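Local coordinates for protein ribokinase RBSK (Mycobacterium tuberculosis, PDB 3GO6) that probably phosphorylates D-ribose at O-5 in a reaction that uses ATP and magnesium, yielding D-ribose 5-phosphate, as a homodimeric ribokinase of the PfkB family, at residues Q74-A85 with G98-S109; S167-N175 with L254-P262. All coordinates share one frame; numbering follows the deposited sequence.

Contact 1 (Q74-A85 with G98-S109); sequences QFSGAFGDDPAA and GLDRTVTVPGPS
The guanidinium of Arg101 lies with one face against the aliphatic part of Gln74: CG of Gln74 sits over its centre, 3.8 Å from Arg101 CZ. The bend of the Gln74 chain at chi2 (-72°) turns its amide, whose plane is only 11° from that of the guanidinium, toward Gly98, with OE1 near the Gly98 backbone, and a water there contacts Gln74 OE1, Phe75 O and Arg101 N. Arg101 NH1 donates to Ala140 O and NH2 to Ala142 O. Leu99 CD2 meets the edges of both phenylalanine rings, 4.0 Å from Phe75 CD2, while one face of the Phe75 ring carries the backbone N of Gly77. Thr102 OG1 lies in plane at the edge of the Phe79 ring and bonds to Leu99 O across the type I turn of residues 99-102.

Two separate ladders join the backbones. A single bridge joins Gln74 and Gly98, with Phe75 N donating to Gly98 O; after a register shift of one residue, Val103 N to Gly77 O, Phe79 N to Val103 O and Val105 N to Phe79 O (2.8 Å) make a short parallel pair. Ala78 and Val103 lie on the same side of this pair, Ala78 CB 3.8 Å from Val103 CG2.

At the far end Asp82 grips Ser109 twice. Ser109 OG gives its proton to Asp82 OD1 (2.7 Å) on the syn side, and Ser109 N reaches Asp82 OD2 (2.9 Å) from 42° out of the carboxylate plane. The same hydroxyl accepts from Gly80 N. Asp81 OD1 takes Gly107 N at 2.8 Å, and Asp81 N donates to Gly107 O. Because OD1 of Asp82 also accepts from Ala85 N, this carboxylate N-caps helix 83-94, the helix of a beta-alpha-beta unit whose strands are 78-79 and 103-104.

Contact 2 (S167-N175 with L254-P262); sequences SADAVVMVN and LAANWPRNP
Strand 171-175 passes the end of helix 246-257 and the extended loop after it without backbone pairing, the closest CA atoms being those of Val171 and Asn261, 6.4 Å apart. Met173 and Val171 both point toward this partner, as alternate residues of a strand do. The extended chi1 (-176°) and chi2 bring Met173 SD to 3.8 Å from Ala255 CB, and the bend at chi3 (-74°) turns the methyl CE to the Trp258 ring. There Met173 CE stands 3.6 Å above the Trp258 ring plane, offset toward the rim; Pro259 CD lies over the opposite face, so the indole is held between them. Met173 CE also meets Leu254 CD2 at 4.0 Å. Val171 divides its branches: CG1 approaches Trp258 CD1 obliquely (3.8 Å), whereas CG2 sits 3.5 Å from Pro259 O and close to the Asn261 amide. Where the preceding helix ends in a Schellman motif, Asp169 approaches Asn261, whose ND2 makes a weak bond to Asp194. Trp258 also meets His212 edge-to-face. The contact thus packs helix 246-257 and its exit loop on the large sheet, with strands 146-149 and 195-199 flanking 171-175 and helix 265-282 touching Leu254 and Trp258.

Overall arrangement
From the N terminus, the chain reaches contact 1 first. Strand 72-76 is the outermost strand at one side of the eight-stranded sheet, and the chain leaves it for strand 78-79, helix 83-94 and strand 103-104; contact 1 closes this short loop, only 12 residues lying between its segments. Contact 2 opens later and spans 78 residues, bringing helix 246-257 back onto strand 171-175 in the sheet's interior. The two loops are therefore in series, neither nesting nor crossing. The centres of contact 1 and contact 2 are about 25 Å apart. The nearest atoms of contact 1 and contact 2 are about 10 Å apart, so they do not touch; the shared large sheet links a local edge connection with a long-range helix-on-sheet packing.

Contact 1 (Q74-A85 with G98-S109)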
loop_
_atom_site.group_PDB
_atom_site.type_symbol
_atom_site.label_atom_id
_atom_site.label_comp_id
_atom_site.label_asym_id
_atom_site.label_seq_id
_atom_site.Cartn_x
_atom_site.Cartn_y
_atom_site.Cartn_z
ATOM N N GLN A 74 7.316 18.294 21.682
ATOM C CA GLN A 74 7.888 18.805 20.434
ATOM C C GLN A 74 8.318 17.630 19.556
ATOM O O GLN A 74 8.893 16.648 20.055
ATOM C CB GLN A 74 9.113 19.656 20.735
ATOM C CG GLN A 74 8.778 20.980 21.432
ATOM C CD GLN A 74 8.103 21.980 20.489
ATOM O OE1 GLN A 74 8.148 21.850 19.257
ATOM N NE2 GLN A 74 7.469 22.982 21.073
ATOM N N PHE A 75 8.033 17.720 18.259
ATOM C CA PHE A 75 8.476 16.707 17.314
ATOM C C PHE A 75 9.543 17.326 16.396
ATOM O O PHE A 75 9.386 18.467 15.919
ATOM C CB PHE A 75 7.273 16.154 16.543
ATOM C CG PHE A 75 7.623 15.198 15.435
ATOM C CD1 PHE A 75 8.088 13.909 15.720
ATOM C CD2 PHE A 75 7.474 15.584 14.096
ATOM C CE1 PHE A 75 8.406 13.017 14.685
ATOM C CE2 PHE A 75 7.791 14.702 13.043
ATOM C CZ PHE A 75 8.262 13.413 13.339
ATOM N N SER A 76 10.630 16.591 16.202
ATOM C CA SER A 76 11.664 16.925 15.233
ATOM C C SER A 76 11.736 15.782 14.223
ATOM O O SER A 76 12.019 14.639 14.580
ATOM C CB SER A 76 13.007 17.113 15.947
ATOM O OG SER A 76 14.026 17.433 15.000
ATOM N N GLY A 77 11.440 16.084 12.965
ATOM C CA GLY A 77 11.372 15.074 11.913
ATOM C C GLY A 77 11.388 15.769 10.554
ATOM O O GLY A 77 11.286 17.009 10.473
ATOM N N ALA A 78 11.542 14.974 9.496
ATOM C CA ALA A 78 11.642 15.503 8.135
ATOM C C ALA A 78 10.398 15.150 7.363
ATOM O O ALA A 78 10.048 13.974 7.262
ATOM C CB ALA A 78 12.864 14.939 7.445
ATOM N N PHE A 79 9.714 16.173 6.848
ATOM C CA PHE A 79 8.572 15.990 5.968
ATOM C C PHE A 79 9.109 16.084 4.539
ATOM O O PHE A 79 10.129 16.738 4.316
ATOM C CB PHE A 79 7.536 17.104 6.173
ATOM C CG PHE A 79 6.875 17.085 7.517
ATOM C CD1 PHE A 79 5.771 16.270 7.748
ATOM C CD2 PHE A 79 7.354 17.884 8.555
ATOM C CE1 PHE A 79 5.146 16.242 8.999
ATOM C CE2 PHE A 79 6.735 17.863 9.812
ATOM C CZ PHE A 79 5.631 17.030 10.034
ATOM N N GLY A 80 8.440 15.439 3.587
ATOM C CA GLY A 80 8.750 15.631 2.164
ATOM C C GLY A 80 8.156 16.947 1.690
ATOM O O GLY A 80 7.446 17.618 2.458
ATOM N N ASP A 81 8.441 17.333 0.445
ATOM C CA ASP A 81 7.926 18.608 -0.069
ATOM C C ASP A 81 6.717 18.328 -0.964
ATOM O O ASP A 81 6.606 18.818 -2.088
ATOM C CB ASP A 81 9.056 19.435 -0.749
ATOM C CG ASP A 81 9.574 18.811 -2.045
ATOM O OD1 ASP A 81 9.370 17.591 -2.268
ATOM O OD2 ASP A 81 10.192 19.554 -2.859
ATOM N N ASP A 82 5.805 17.510 -0.440
ATOM C CA ASP A 82 4.708 16.958 -1.230
ATOM C C ASP A 82 3.352 17.214 -0.569
ATOM O O ASP A 82 3.304 17.667 0.577
ATOM C CB ASP A 82 4.947 15.454 -1.486
ATOM C CG ASP A 82 5.063 14.612 -0.200
ATOM O OD1 ASP A 82 4.949 15.125 0.942
ATOM O OD2 ASP A 82 5.271 13.397 -0.358
ATOM N N PRO A 83 2.245 16.987 -1.298
ATOM C CA PRO A 83 0.905 17.083 -0.690
ATOM C C PRO A 83 0.699 16.273 0.601
ATOM O O PRO A 83 0.045 16.769 1.547
ATOM C CB PRO A 83 -0.013 16.591 -1.814
ATOM C CG PRO A 83 0.685 17.045 -3.041
ATOM C CD PRO A 83 2.152 16.738 -2.751
ATOM N N ALA A 84 1.245 15.052 0.666
ATOM C CA ALA A 84 1.137 14.236 1.907
ATOM C C ALA A 84 1.592 15.012 3.120
ATOM O O ALA A 84 0.983 14.916 4.187
ATOM C CB ALA A 84 1.959 12.958 1.804
ATOM N N ALA A 85 2.670 15.784 2.970
ATOM C CA ALA A 85 3.248 16.496 4.103
ATOM C C ALA A 85 2.262 17.460 4.765
ATOM O O ALA A 85 2.336 17.678 5.964
ATOM C CB ALA A 85 4.493 17.241 3.683
ATOM N N GLY A 98 4.136 20.221 18.899
ATOM C CA GLY A 98 4.881 21.324 18.287
ATOM C C GLY A 98 5.750 20.876 17.131
ATOM O O GLY A 98 6.340 19.787 17.186
ATOM N N LEU A 99 5.838 21.727 16.094
ATOM C CA LEU A 99 6.558 21.411 14.858
ATOM C C LEU A 99 7.663 22.407 14.459
ATOM O O LEU A 99 8.231 22.319 13.351
ATOM C CB LEU A 99 5.553 21.286 13.703
ATOM C CG LEU A 99 4.461 20.221 13.822
ATOM C CD1 LEU A 99 3.500 20.271 12.633
ATOM C CD2 LEU A 99 5.125 18.849 13.925
ATOM N N ASP A 100 8.018 23.322 15.355
ATOM C CA ASP A 100 8.992 24.347 14.978
ATOM C C ASP A 100 10.390 23.809 14.709
ATOM O O ASP A 100 11.170 24.470 14.048
ATOM C CB ASP A 100 9.022 25.495 15.985
ATOM C CG ASP A 100 7.649 26.150 16.159
ATOM O OD1 ASP A 100 6.857 26.220 15.177
ATOM O OD2 ASP A 100 7.347 26.565 17.294
ATOM N N ARG A 101 10.697 22.604 15.191
ATOM C CA ARG A 101 12.011 21.997 14.957
ATOM C C ARG A 101 11.990 20.947 13.826
ATOM O O ARG A 101 12.908 20.127 13.705
ATOM C CB ARG A 101 12.554 21.362 16.244
ATOM C CG ARG A 101 12.433 22.233 17.494
ATOM C CD ARG A 101 12.386 21.376 18.757
ATOM N NE ARG A 101 12.160 22.203 19.948
ATOM C CZ ARG A 101 12.427 21.844 21.205
ATOM N NH1 ARG A 101 12.948 20.652 21.482
ATOM N NH2 ARG A 101 12.172 22.700 22.200
ATOM N N THR A 102 10.952 20.970 13.002
ATOM C CA THR A 102 10.868 20.037 11.876
ATOM C C THR A 102 11.517 20.663 10.643
ATOM O O THR A 102 11.801 21.880 10.618
ATOM C CB THR A 102 9.422 19.629 11.579
ATOM O OG1 THR A 102 8.656 20.779 11.211
ATOM C CG2 THR A 102 8.776 18.977 12.814
ATOM N N VAL A 103 11.773 19.837 9.632
ATOM C CA VAL A 103 12.315 20.326 8.378
ATOM C C VAL A 103 11.500 19.786 7.195
ATOM O O VAL A 103 10.765 18.796 7.327
ATOM C CB VAL A 103 13.816 19.956 8.196
ATOM C CG1 VAL A 103 14.694 20.646 9.232
ATOM C CG2 VAL A 103 14.018 18.446 8.269
ATOM N N THR A 104 11.619 20.469 6.054
ATOM C CA THR A 104 11.122 19.953 4.790
ATOM C C THR A 104 12.335 19.518 3.979
ATOM O O THR A 104 13.318 20.250 3.877
ATOM C CB THR A 104 10.277 20.999 4.064
ATOM O OG1 THR A 104 9.118 21.253 4.854
ATOM C CG2 THR A 104 9.796 20.486 2.689
ATOM N N VAL A 105 12.272 18.301 3.437
ATOM C CA VAL A 105 13.349 17.727 2.633
ATOM C C VAL A 105 12.791 17.478 1.220
ATOM O O VAL A 105 11.598 17.205 1.080
ATOM C CB VAL A 105 13.889 16.439 3.339
ATOM C CG1 VAL A 105 14.578 15.501 2.392
ATOM C CG2 VAL A 105 14.851 16.853 4.474
ATOM N N PRO A 106 13.620 17.632 0.161
ATOM C CA PRO A 106 13.057 17.363 -1.161
ATOM C C PRO A 106 12.521 15.923 -1.329
ATOM O O PRO A 106 13.072 14.980 -0.765
ATOM C CB PRO A 106 14.249 17.596 -2.109
ATOM C CG PRO A 106 15.166 18.494 -1.356
ATOM C CD PRO A 106 15.025 18.092 0.084
ATOM N N GLY A 107 11.457 15.764 -2.101
ATOM C CA GLY A 107 10.950 14.434 -2.444
ATOM C C GLY A 107 9.886 13.922 -1.476
ATOM O O GLY A 107 9.373 14.668 -0.639
ATOM N N PRO A 108 9.487 12.653 -1.635
ATOM C CA PRO A 108 8.323 12.150 -0.929
ATOM C C PRO A 108 8.470 12.075 0.590
ATOM O O PRO A 108 9.554 11.768 1.120
ATOM C CB PRO A 108 8.136 10.738 -1.522
ATOM C CG PRO A 108 8.855 10.789 -2.843
ATOM C CD PRO A 108 10.037 11.669 -2.586
ATOM N N SER A 109 7.367 12.345 1.278
ATOM C CA SER A 109 7.241 11.989 2.693
ATOM C C SER A 109 7.290 10.457 2.798
ATOM O O SER A 109 6.997 9.762 1.821
ATOM C CB SER A 109 5.903 12.522 3.232
ATOM O OG SER A 109 5.855 13.944 3.168
HETATM O O HOH W 1 9.411 20.876 17.032
HETATM O O HOH W 2 6.696 19.819 3.938
#

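Contact 2 (S167-N175 with L254-P262)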
loop_
_atom_site.group_PDB
_atom_site.type_symbol
_atom_site.label_atom_id
_atom_site.label_comp_id
_atom_site.label_asym_id
_atom_site.label_seq_id
_atom_site.Cartn_x
_atom_site.Cartn_y
_atom_site.Cartn_z
ATOM N N SER A 167 23.810 15.745 27.499
ATOM C CA SER A 167 24.550 16.902 28.000
ATOM C C SER A 167 23.671 17.795 28.858
ATOM O O SER A 167 24.138 18.349 29.851
ATOM C CB SER A 167 25.148 17.709 26.851
ATOM O OG SER A 167 26.205 16.981 26.253
ATOM N N ALA A 168 22.398 17.919 28.476
ATOM C CA ALA A 168 21.424 18.732 29.211
ATOM C C ALA A 168 20.709 17.933 30.304
ATOM O O ALA A 168 19.710 18.394 30.872
ATOM C CB ALA A 168 20.416 19.353 28.245
ATOM N N ASP A 169 21.253 16.754 30.606
ATOM C CA ASP A 169 20.710 15.800 31.592
ATOM C C ASP A 169 19.232 15.435 31.381
ATOM O O ASP A 169 18.499 15.203 32.344
ATOM C CB ASP A 169 21.015 16.221 33.051
ATOM C CG ASP A 169 20.775 15.080 34.079
ATOM O OD1 ASP A 169 21.166 13.902 33.826
ATOM O OD2 ASP A 169 20.187 15.368 35.157
ATOM N N ALA A 170 18.816 15.369 30.114
ATOM C CA ALA A 170 17.523 14.775 29.745
ATOM C C ALA A 170 17.642 13.257 29.679
ATOM O O ALA A 170 18.713 12.721 29.360
ATOM C CB ALA A 170 17.060 15.306 28.415
ATOM N N VAL A 171 16.540 12.564 29.952
ATOM C CA VAL A 171 16.483 11.121 29.748
ATOM C C VAL A 171 16.641 10.753 28.255
ATOM O O VAL A 171 15.932 11.283 27.402
ATOM C CB VAL A 171 15.158 10.538 30.280
ATOM C CG1 VAL A 171 15.062 9.025 29.981
ATOM C CG2 VAL A 171 15.015 10.819 31.771
ATOM N N VAL A 172 17.566 9.846 27.950
ATOM C CA VAL A 172 17.684 9.305 26.599
ATOM C C VAL A 172 16.869 8.006 26.514
ATOM O O VAL A 172 17.221 6.994 27.113
ATOM C CB VAL A 172 19.148 9.075 26.160
ATOM C CG1 VAL A 172 19.188 8.436 24.789
ATOM C CG2 VAL A 172 19.927 10.405 26.154
ATOM N N MET A 173 15.780 8.055 25.752
ATOM C CA MET A 173 14.874 6.921 25.609
ATOM C C MET A 173 14.784 6.525 24.137
ATOM O O MET A 173 14.410 7.348 23.281
ATOM C CB MET A 173 13.500 7.299 26.188
ATOM C CG MET A 173 12.453 6.153 26.205
ATOM S SD MET A 173 10.863 6.639 26.934
ATOM C CE MET A 173 11.291 6.710 28.675
ATOM N N VAL A 174 15.146 5.281 23.834
ATOM C CA VAL A 174 15.221 4.804 22.465
ATOM C C VAL A 174 14.253 3.656 22.268
ATOM O O VAL A 174 14.273 2.665 23.010
ATOM C CB VAL A 174 16.671 4.355 22.079
ATOM C CG1 VAL A 174 16.739 3.828 20.629
ATOM C CG2 VAL A 174 17.654 5.505 22.286
ATOM N N ASN A 175 13.369 3.808 21.286
ATOM C CA ASN A 175 12.597 2.666 20.809
ATOM C C ASN A 175 13.445 1.992 19.758
ATOM O O ASN A 175 13.608 2.521 18.648
ATOM C CB ASN A 175 11.243 3.130 20.256
ATOM C CG ASN A 175 10.412 1.994 19.721
ATOM O OD1 ASN A 175 10.529 0.832 20.169
ATOM N ND2 ASN A 175 9.572 2.306 18.756
ATOM N N LEU A 254 5.177 5.988 28.056
ATOM C CA LEU A 254 6.341 5.789 28.908
ATOM C C LEU A 254 7.144 7.093 28.999
ATOM O O LEU A 254 7.526 7.528 30.109
ATOM C CB LEU A 254 7.213 4.623 28.421
ATOM C CG LEU A 254 8.212 4.110 29.464
ATOM C CD1 LEU A 254 7.472 3.292 30.531
ATOM C CD2 LEU A 254 9.314 3.260 28.838
ATOM N N ALA A 255 7.391 7.724 27.848
ATOM C CA ALA A 255 8.128 9.000 27.812
ATOM C C ALA A 255 7.422 10.094 28.613
ATOM O O ALA A 255 8.079 10.896 29.294
ATOM C CB ALA A 255 8.358 9.465 26.368
ATOM N N ALA A 256 6.090 10.112 28.531
ATOM C CA ALA A 256 5.276 11.131 29.199
ATOM C C ALA A 256 5.228 10.966 30.724
ATOM O O ALA A 256 4.804 11.898 31.433
ATOM C CB ALA A 256 3.867 11.104 28.642
ATOM N N ASN A 257 5.653 9.796 31.215
ATOM C CA ASN A 257 5.599 9.445 32.654
ATOM C C ASN A 257 6.921 9.107 33.329
ATOM O O ASN A 257 6.961 8.912 34.553
ATOM C CB ASN A 257 4.609 8.288 32.859
ATOM C CG ASN A 257 3.180 8.714 32.645
ATOM O OD1 ASN A 257 2.554 9.258 33.549
ATOM N ND2 ASN A 257 2.660 8.507 31.440
ATOM N N TRP A 258 7.998 9.018 32.554
ATOM C CA TRP A 258 9.302 8.678 33.085
ATOM C C TRP A 258 9.908 9.835 33.905
ATOM O O TRP A 258 9.910 10.977 33.441
ATOM C CB TRP A 258 10.257 8.321 31.956
ATOM C CG TRP A 258 11.395 7.436 32.393
ATOM C CD1 TRP A 258 12.669 7.823 32.703
ATOM C CD2 TRP A 258 11.359 6.006 32.543
ATOM N NE1 TRP A 258 13.429 6.720 33.045
ATOM C CE2 TRP A 258 12.645 5.597 32.961
ATOM C CE3 TRP A 258 10.357 5.037 32.382
ATOM C CZ2 TRP A 258 12.967 4.259 33.183
ATOM C CZ3 TRP A 258 10.674 3.710 32.610
ATOM C CH2 TRP A 258 11.965 3.331 33.023
ATOM N N PRO A 259 10.441 9.541 35.115
ATOM C CA PRO A 259 11.010 10.623 35.958
ATOM C C PRO A 259 12.342 11.175 35.417
ATOM O O PRO A 259 12.990 10.517 34.626
ATOM C CB PRO A 259 11.280 9.905 37.284
ATOM C CG PRO A 259 11.564 8.487 36.871
ATOM C CD PRO A 259 10.557 8.223 35.770
ATOM N N ARG A 260 12.756 12.358 35.876
ATOM C CA ARG A 260 14.104 12.900 35.581
ATOM C C ARG A 260 15.206 12.055 36.236
ATOM O O ARG A 260 14.979 11.460 37.297
ATOM C CB ARG A 260 14.203 14.362 36.020
ATOM C CG ARG A 260 13.051 15.250 35.466
ATOM C CD ARG A 260 13.276 16.743 35.731
ATOM N NE ARG A 260 12.020 17.503 35.703
ATOM C CZ ARG A 260 11.934 18.825 35.534
ATOM N NH1 ARG A 260 13.031 19.564 35.359
ATOM N NH2 ARG A 260 10.739 19.414 35.529
ATOM N N ASN A 261 16.375 11.976 35.589
ATOM C CA ASN A 261 17.500 11.167 36.089
ATOM C C ASN A 261 17.939 11.642 37.501
ATOM O O ASN A 261 17.801 12.829 37.809
ATOM C CB ASN A 261 18.694 11.239 35.124
ATOM C CG ASN A 261 18.440 10.551 33.766
ATOM O OD1 ASN A 261 17.772 9.507 33.672
ATOM N ND2 ASN A 261 19.034 11.125 32.705
ATOM N N PRO A 262 18.423 10.725 38.377
ATOM C CA PRO A 262 18.604 9.275 38.213
ATOM C C PRO A 262 17.283 8.533 38.370
ATOM O O PRO A 262 17.171 7.389 37.926
ATOM C CB PRO A 262 19.552 8.888 39.365
ATOM C CG PRO A 262 19.918 10.177 40.068
ATOM C CD PRO A 262 18.834 11.159 39.729
#